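Local structure of brain-specific angiogenesis inhibitor 1-associated protein 2-like protein 2 (Mus musculus, 3OK8) at residues Leu32-Leu35 against Gly36-Leu40; Gln96-Gly100 against Asp101-His105; Glu107-Thr110 against Lys111-Met114. The protein binds phosphoinositides, with little apparent preference among them, and induces planar or gently curved membrane structures. All coordinates share one frame; numbering follows the deposited sequence.

Interaction 1: Leu32-Leu35 against Gly36-Leu40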
loop_
_atom_site.group_PDB
_atom_site.type_symbol
_atom_site.label_atom_id
_atom_site.label_comp_id
_atom_site.label_asym_id
_atom_site.label_seq_id
_atom_site.Cartn_x
_atom_site.Cartn_y
_atom_site.Cartn_z
ATOM N N LEU A 32 -3.103 4.384 19.859
ATOM C CA LEU A 32 -2.266 4.384 18.651
ATOM C C LEU A 32 -1.449 3.104 18.517
ATOM O O LEU A 32 -1.165 2.667 17.402
ATOM C CB LEU A 32 -1.355 5.619 18.598
ATOM C CG LEU A 32 -1.714 6.740 17.615
ATOM C CD1 LEU A 32 -3.194 6.751 17.291
ATOM C CD2 LEU A 32 -1.244 8.095 18.138
ATOM N N VAL A 33 -1.079 2.481 19.632
ATOM C CA VAL A 33 -0.395 1.191 19.529
ATOM C C VAL A 33 -1.375 0.085 19.124
ATOM O O VAL A 33 -1.016 -0.867 18.442
ATOM C CB VAL A 33 0.330 0.780 20.823
ATOM C CG1 VAL A 33 0.673 -0.712 20.779
ATOM C CG2 VAL A 33 1.597 1.593 20.991
ATOM N N TYR A 34 -2.620 0.217 19.553
ATOM C CA TYR A 34 -3.652 -0.720 19.155
ATOM C C TYR A 34 -3.941 -0.560 17.661
ATOM O O TYR A 34 -3.787 -1.503 16.880
ATOM C CB TYR A 34 -4.911 -0.466 19.976
ATOM C CG TYR A 34 -6.096 -1.318 19.600
ATOM C CD1 TYR A 34 -6.132 -2.674 19.922
ATOM C CD2 TYR A 34 -7.196 -0.765 18.947
ATOM C CE1 TYR A 34 -7.227 -3.460 19.587
ATOM C CE2 TYR A 34 -8.302 -1.550 18.609
ATOM C CZ TYR A 34 -8.303 -2.890 18.935
ATOM O OH TYR A 34 -9.388 -3.659 18.613
ATOM N N LEU A 35 -4.356 0.641 17.270
ATOM C CA LEU A 35 -4.686 0.916 15.885
ATOM C C LEU A 35 -3.471 0.684 15.005
ATOM O O LEU A 35 -3.597 0.246 13.864
ATOM C CB LEU A 35 -5.182 2.352 15.740
ATOM C CG LEU A 35 -6.500 2.620 16.452
ATOM C CD1 LEU A 35 -6.846 4.098 16.408
ATOM C CD2 LEU A 35 -7.608 1.756 15.832
ATOM N N GLY A 36 -2.293 0.986 15.547
ATOM C CA GLY A 36 -1.048 0.801 14.830
ATOM C C GLY A 36 -0.787 -0.663 14.506
ATOM O O GLY A 36 -0.326 -0.998 13.417
ATOM N N ASN A 37 -1.080 -1.554 15.444
ATOM C CA ASN A 37 -0.833 -2.967 15.189
ATOM C C ASN A 37 -1.769 -3.551 14.114
ATOM O O ASN A 37 -1.351 -4.386 13.301
ATOM C CB ASN A 37 -0.852 -3.752 16.496
ATOM C CG ASN A 37 0.488 -3.698 17.209
ATOM O OD1 ASN A 37 1.534 -3.628 16.561
ATOM N ND2 ASN A 37 0.468 -3.730 18.536
ATOM N N ASN A 38 -3.015 -3.077 14.112
ATOM C CA ASN A 38 -3.998 -3.370 13.072
ATOM C C ASN A 38 -3.498 -2.927 11.708
ATOM O O ASN A 38 -3.652 -3.630 10.708
ATOM C CB ASN A 38 -5.298 -2.618 13.347
ATOM C CG ASN A 38 -6.137 -3.251 14.442
ATOM O OD1 ASN A 38 -5.816 -4.318 14.978
ATOM N ND2 ASN A 38 -7.234 -2.588 14.775
ATOM N N TYR A 39 -2.924 -1.733 11.680
ATOM C CA TYR A 39 -2.304 -1.176 10.483
ATOM C C TYR A 39 -1.214 -2.111 9.915
ATOM O O TYR A 39 -1.173 -2.387 8.713
ATOM C CB TYR A 39 -1.708 0.178 10.852
ATOM C CG TYR A 39 -1.498 1.149 9.715
ATOM C CD1 TYR A 39 -1.535 0.741 8.390
ATOM C CD2 TYR A 39 -1.222 2.483 9.979
ATOM C CE1 TYR A 39 -1.329 1.649 7.361
ATOM C CE2 TYR A 39 -1.009 3.389 8.963
ATOM C CZ TYR A 39 -1.057 2.973 7.658
ATOM O OH TYR A 39 -0.843 3.904 6.659
ATOM N N LEU A 40 -0.330 -2.598 10.781
ATOM C CA LEU A 40 0.726 -3.515 10.360
ATOM C C LEU A 40 0.142 -4.790 9.777
ATOM O O LEU A 40 0.573 -5.250 8.721
ATOM C CB LEU A 40 1.630 -3.896 11.533
ATOM C CG LEU A 40 2.653 -2.872 12.000
ATOM C CD1 LEU A 40 3.122 -3.214 13.413
ATOM C CD2 LEU A 40 3.813 -2.827 11.031
HETATM O O HOH W 1 -9.353 -4.801 16.320
HETATM O O HOH W 2 -4.744 -3.769 17.269
#

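Interaction 2: Gln96-Gly100 against Asp101-His105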
loop_
_atom_site.group_PDB
_atom_site.type_symbol
_atom_site.label_atom_id
_atom_site.label_comp_id
_atom_site.label_asym_id
_atom_site.label_seq_id
_atom_site.Cartn_x
_atom_site.Cartn_y
_atom_site.Cartn_z
ATOM N N GLN A 96 8.814 -1.696 8.710
ATOM C CA GLN A 96 9.598 -2.140 9.853
ATOM C C GLN A 96 10.068 -0.966 10.702
ATOM O O GLN A 96 10.262 -1.112 11.906
ATOM C CB GLN A 96 10.774 -3.010 9.414
ATOM C CG GLN A 96 11.179 -4.044 10.463
ATOM C CD GLN A 96 10.011 -4.924 10.935
ATOM O OE1 GLN A 96 10.054 -5.484 12.034
ATOM N NE2 GLN A 96 8.967 -5.047 10.106
ATOM N N THR A 97 10.243 0.193 10.074
ATOM C CA THR A 97 10.500 1.447 10.797
ATOM C C THR A 97 9.298 1.800 11.677
ATOM O O THR A 97 9.436 2.109 12.864
ATOM C CB THR A 97 10.774 2.616 9.817
ATOM O OG1 THR A 97 12.000 2.378 9.110
ATOM C CG2 THR A 97 10.878 3.940 10.556
ATOM N N PHE A 98 8.118 1.759 11.066
ATOM C CA PHE A 98 6.844 1.939 11.748
ATOM C C PHE A 98 6.739 1.026 12.966
ATOM O O PHE A 98 6.376 1.469 14.049
ATOM C CB PHE A 98 5.712 1.652 10.765
ATOM C CG PHE A 98 4.346 2.016 11.268
ATOM C CD1 PHE A 98 3.244 1.297 10.854
ATOM C CD2 PHE A 98 4.162 3.072 12.153
ATOM C CE1 PHE A 98 1.971 1.619 11.302
ATOM C CE2 PHE A 98 2.890 3.411 12.605
ATOM C CZ PHE A 98 1.789 2.680 12.178
ATOM N N HIS A 99 7.068 -0.245 12.778
ATOM C CA HIS A 99 7.023 -1.240 13.844
ATOM C C HIS A 99 8.097 -1.003 14.905
ATOM O O HIS A 99 7.788 -0.676 16.056
ATOM C CB HIS A 99 7.181 -2.652 13.253
ATOM C CG HIS A 99 7.469 -3.711 14.274
ATOM N ND1 HIS A 99 6.528 -4.148 15.185
ATOM C CD2 HIS A 99 8.592 -4.424 14.527
ATOM C CE1 HIS A 99 7.059 -5.082 15.954
ATOM N NE2 HIS A 99 8.311 -5.269 15.575
ATOM N N GLY A 100 9.357 -1.176 14.506
ATOM C CA GLY A 100 10.492 -1.119 15.412
ATOM C C GLY A 100 10.763 0.230 16.082
ATOM O O GLY A 100 11.011 0.283 17.291
ATOM N N ASP A 101 10.713 1.310 15.300
ATOM C CA ASP A 101 11.075 2.659 15.761
ATOM C C ASP A 101 9.946 3.399 16.463
ATOM O O ASP A 101 10.172 4.339 17.249
ATOM C CB ASP A 101 11.519 3.516 14.571
ATOM C CG ASP A 101 12.982 3.328 14.225
ATOM O OD1 ASP A 101 13.268 2.884 13.099
ATOM O OD2 ASP A 101 13.844 3.636 15.077
ATOM N N LEU A 102 8.721 3.003 16.158
ATOM C CA LEU A 102 7.587 3.762 16.638
ATOM C C LEU A 102 6.701 2.917 17.551
ATOM O O LEU A 102 6.548 3.234 18.731
ATOM C CB LEU A 102 6.824 4.327 15.442
ATOM C CG LEU A 102 5.785 5.423 15.628
ATOM C CD1 LEU A 102 5.642 6.200 14.345
ATOM C CD2 LEU A 102 4.457 4.852 16.047
ATOM N N LEU A 103 6.162 1.822 17.015
ATOM C CA LEU A 103 5.202 0.990 17.732
ATOM C C LEU A 103 5.766 0.209 18.929
ATOM O O LEU A 103 5.071 0.043 19.929
ATOM C CB LEU A 103 4.480 0.054 16.753
ATOM C CG LEU A 103 3.129 0.477 16.155
ATOM C CD1 LEU A 103 2.949 1.975 16.086
ATOM C CD2 LEU A 103 2.920 -0.150 14.762
ATOM N N GLN A 104 7.004 -0.272 18.844
ATOM C CA GLN A 104 7.621 -0.945 19.993
ATOM C C GLN A 104 8.050 0.083 21.039
ATOM O O GLN A 104 8.202 -0.220 22.231
ATOM C CB GLN A 104 8.834 -1.769 19.569
ATOM C CG GLN A 104 8.509 -3.054 18.833
ATOM C CD GLN A 104 9.767 -3.811 18.418
ATOM O OE1 GLN A 104 9.726 -4.664 17.540
ATOM N NE2 GLN A 104 10.892 -3.496 19.053
ATOM N N HIS A 105 8.250 1.311 20.582
ATOM C CA HIS A 105 8.683 2.372 21.474
ATOM C C HIS A 105 7.570 2.786 22.437
ATOM O O HIS A 105 7.787 2.896 23.649
ATOM C CB HIS A 105 9.166 3.576 20.665
ATOM C CG HIS A 105 10.056 4.495 21.438
ATOM N ND1 HIS A 105 9.608 5.681 21.979
ATOM C CD2 HIS A 105 11.362 4.393 21.779
ATOM C CE1 HIS A 105 10.604 6.275 22.613
ATOM N NE2 HIS A 105 11.679 5.514 22.506
#

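Interaction 3: Glu107-Thr110 against Lys111-Met114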
loop_
_atom_site.group_PDB
_atom_site.type_symbol
_atom_site.label_atom_id
_atom_site.label_comp_id
_atom_site.label_asym_id
_atom_site.label_seq_id
_atom_site.Cartn_x
_atom_site.Cartn_y
_atom_site.Cartn_z
ATOM N N GLU A 107 4.622 1.191 23.322
ATOM C CA GLU A 107 4.200 0.171 24.287
ATOM C C GLU A 107 5.274 -0.116 25.348
ATOM O O GLU A 107 4.966 -0.549 26.458
ATOM C CB GLU A 107 3.739 -1.110 23.577
ATOM C CG GLU A 107 4.666 -1.599 22.466
ATOM C CD GLU A 107 5.807 -2.470 22.984
ATOM O OE1 GLU A 107 5.866 -2.701 24.221
ATOM O OE2 GLU A 107 6.634 -2.928 22.146
ATOM N N LYS A 108 6.529 0.149 25.005
ATOM C CA LYS A 108 7.647 -0.126 25.904
ATOM C C LYS A 108 7.804 0.969 26.952
ATOM O O LYS A 108 8.335 0.736 28.040
ATOM C CB LYS A 108 8.945 -0.255 25.101
ATOM C CG LYS A 108 9.874 -1.348 25.607
ATOM C CD LYS A 108 11.345 -1.055 25.329
ATOM C CE LYS A 108 12.228 -1.815 26.315
ATOM N NZ LYS A 108 11.757 -3.220 26.542
ATOM N N ASN A 109 7.332 2.164 26.622
ATOM C CA ASN A 109 7.573 3.334 27.453
ATOM C C ASN A 109 6.298 4.017 27.944
ATOM O O ASN A 109 6.333 4.804 28.897
ATOM C CB ASN A 109 8.458 4.336 26.693
ATOM C CG ASN A 109 9.833 3.781 26.382
ATOM O OD1 ASN A 109 10.139 3.461 25.235
ATOM N ND2 ASN A 109 10.671 3.664 27.407
ATOM N N THR A 110 5.173 3.719 27.303
ATOM C CA THR A 110 3.901 4.346 27.679
ATOM C C THR A 110 3.580 4.330 29.184
ATOM O O THR A 110 3.158 5.346 29.713
ATOM C CB THR A 110 2.707 3.815 26.832
ATOM O OG1 THR A 110 2.363 4.791 25.846
ATOM C CG2 THR A 110 1.494 3.576 27.671
ATOM N N LYS A 111 3.790 3.199 29.862
ATOM C CA LYS A 111 3.529 3.123 31.305
ATOM C C LYS A 111 4.684 3.719 32.110
ATOM O O LYS A 111 4.485 4.272 33.187
ATOM C CB LYS A 111 3.236 1.680 31.726
ATOM C CG LYS A 111 4.412 0.931 32.329
ATOM C CD LYS A 111 4.472 1.158 33.829
ATOM C CE LYS A 111 5.408 0.178 34.501
ATOM N NZ LYS A 111 4.876 -1.209 34.461
ATOM N N LEU A 112 5.892 3.605 31.573
ATOM C CA LEU A 112 7.065 4.224 32.178
ATOM C C LEU A 112 6.922 5.743 32.220
ATOM O O LEU A 112 7.428 6.399 33.122
ATOM C CB LEU A 112 8.329 3.870 31.389
ATOM C CG LEU A 112 9.006 2.542 31.727
ATOM C CD1 LEU A 112 10.297 2.376 30.923
ATOM C CD2 LEU A 112 9.283 2.473 33.231
ATOM N N ASP A 113 6.232 6.300 31.235
ATOM C CA ASP A 113 6.045 7.733 31.195
ATOM C C ASP A 113 4.747 8.142 31.887
ATOM O O ASP A 113 4.617 9.279 32.332
ATOM C CB ASP A 113 6.089 8.260 29.765
ATOM C CG ASP A 113 6.063 9.771 29.711
ATOM O OD1 ASP A 113 7.151 10.391 29.684
ATOM O OD2 ASP A 113 4.950 10.337 29.727
ATOM N N MET A 114 3.791 7.222 31.986
ATOM C CA MET A 114 2.619 7.482 32.797
ATOM C C MET A 114 3.084 7.707 34.238
ATOM O O MET A 114 2.826 8.755 34.820
ATOM C CB MET A 114 1.615 6.330 32.724
ATOM C CG MET A 114 0.437 6.486 33.697
ATOM S SD MET A 114 -0.778 7.756 33.236
ATOM C CE MET A 114 -1.780 6.840 32.061
#

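Interaction 1: Leu32-Leu35 against Gly36-Leu40
Tyr34 and Asn38 stand one turn apart on helix 5-66, the first long helix of the three-helix bundle that forms the I-BAR (IMD) domain, and two waters bridge them, one from the Tyr34 carbonyl and one, weakly, from its hydroxyl. The backbone first: the i to i+4 pattern of an α-helix holds throughout. Asn38 N lies 3.3 Å from Tyr34 O, with the N-H almost straight (168°) and the donor in the carbonyl plane. Tyr39 N reaches Leu35 O at 3.0 Å, and Gly36 N and Asn37 N take Leu32 O and Val33 O through more bent bonds.

The polar side-chain contacts lie on the outer flank. Water 2 donates to both Tyr34 O and Asn38 OD1, sitting 2.6 Å from Asn38 OD1, and it also rests over one face of the Tyr34 ring, towards the rim. Asn38 OD1 accepts from Arg41 NH2 as well, so the amide oxygen is gripped twice. With CG anti to the backbone N (chi1 176°), the Tyr34 ring runs out past Asn38, crossing it at a slant; the amide plane is turned 60° from it, and Asn38 ND2 lies over a ring face, 4.1 Å from Tyr34 CE2. Asn38 cut back to an alanine would probably leave water 2 and Arg41 without their shared acceptor, with the amide gone from over the Tyr34 ring.

Apolar packing turns other ways. Leu32, Leu35 and Tyr39 meet Ile57, Val52 and Ala50 of the second subunit, part of the antiparallel dimer, whereas Val33 and Leu40 face helix 71-147. Apart from these, Val33 and Asn37 run side by side in a methyl-to-amide contact, Val33 CG1 3.8 Å from Asn37 ND2. Farthest out, water 1 sits 2.6 Å from Tyr34 OH and accepts a weak bond from Asn38 ND2.

Interaction 2: Gln96-Gly100 against Asp101-His105
Gln104 N binds His99 O at 2.9 Å, and Leu103 N binds Phe98 O at 3.0 Å; both bonds span five residues, so helix 71-147 opens here into a wider pi-type turn. The donor Gln104 N sits almost on the line of the His99 carbonyl bond (173°). Just before the widening, Asp101 N still takes Thr97 O in the ordinary α-helical way, at 2.9 Å, while Leu102 N shares that oxygen only weakly. Asp101 O accepts a hydrogen bond from Lys192 NZ on helix 153-217.

Beyond the backbone, Gln104 CG lies over a face of the His99 imidazole in a CH-pi contact, 4.1 Å from the ring centroid, and the Gln104 amide stands nearly perpendicular to the ring. Thr97 CG2 comes within 3.6 Å of Asp101 OD1.

The buried side belongs to Phe98, whose CG is anti to the backbone N (chi1 -170°), which carries the ring to where two leucines meet it. Leu103 CD2 lies over one face in a CH-pi contact, 3.9 Å from the Phe98 centroid and only 9° off the normal, while Leu103 CD1 and Leu102 CD2 close on Phe98 CE2. The same ring meets Tyr39 and, edge-to-face, Tyr53 of the second subunit; Leu196 packs on Phe98 and Leu102.

The chemistry is thus divided: apolar groups hold the Phe98 ring between the helices of the bundle and the dimer partner, and the two five-residue bonds carry the main chain through the widened turn.

Interaction 3: Glu107-Thr110 against Lys111-Met114
Lys108 meets Leu112 through its main chain: Leu112 CD1 lies 3.9 Å from Lys108 O, on the outer surface of helix 71-147, the middle helix of the I-BAR three-helix bundle. The helix is kinked here, where the usual i to i+4 bonds of Lys111 N and Leu112 N are missing; Leu112 N stands well away from Lys108 O, and the methyl is what comes near it.

At Asn109 the regular pattern returns. Its carbonyl oxygen receives Asp113 N at 2.8 Å, the donor lying close to the extension of the carbonyl bond, though the N-H itself is bent (141°). Leu112 CB presses on the same oxygen, Asn109 O, from 3.3 Å, and Asp113 CB lies 3.6 Å from it. The carboxylate of Asp113 is carried off from the turn, CG being anti to the backbone N (chi1 -173°), and its OD2 makes a salt bridge with Arg185 NE, which ties the kinked helix to helix 153-217.

Thr110, the buried residue of the set, faces helix 5-66, where Leu29 and Glu30 pack against it. Its methyl CG2 lies 3.2 Å from Lys111 N. Thr110 O has two donors: Asn26 ND2 of helix 5-66 and, one turn on, its own helix. Met114 packs on Met22 and Asn26 of that same neighbour, so Thr110 and Met114 seat this side of the helix against helix 5-66. The bond that closes the turn is Met114 N to Thr110 O, 3.0 Å long, with the donor tilted 32° from the carbonyl plane.

Interactions 1 and 2, both partly buried, face each other across helices 5-66 and 71-147, with Leu40 CD1 3.4 Å from Leu103 CD2 and the Tyr39 ring against Phe98; both also reach the second subunit. Interaction 3 follows interaction 2 along helix 71-147 and is touched by interaction 1 only where Val33 meets Glu107. It is mostly a surface contact, untouched by the other chain; Asp113 and Thr110 O tie it to Arg185 and Asn26 of the other helices, beside packing by Thr110 and Met114. Interaction 1 keeps a regular helix with water on its outer flank, interaction 2 widens its turn beside the Phe98 packing, and interaction 3 kinks where two i to i+4 bonds are missing.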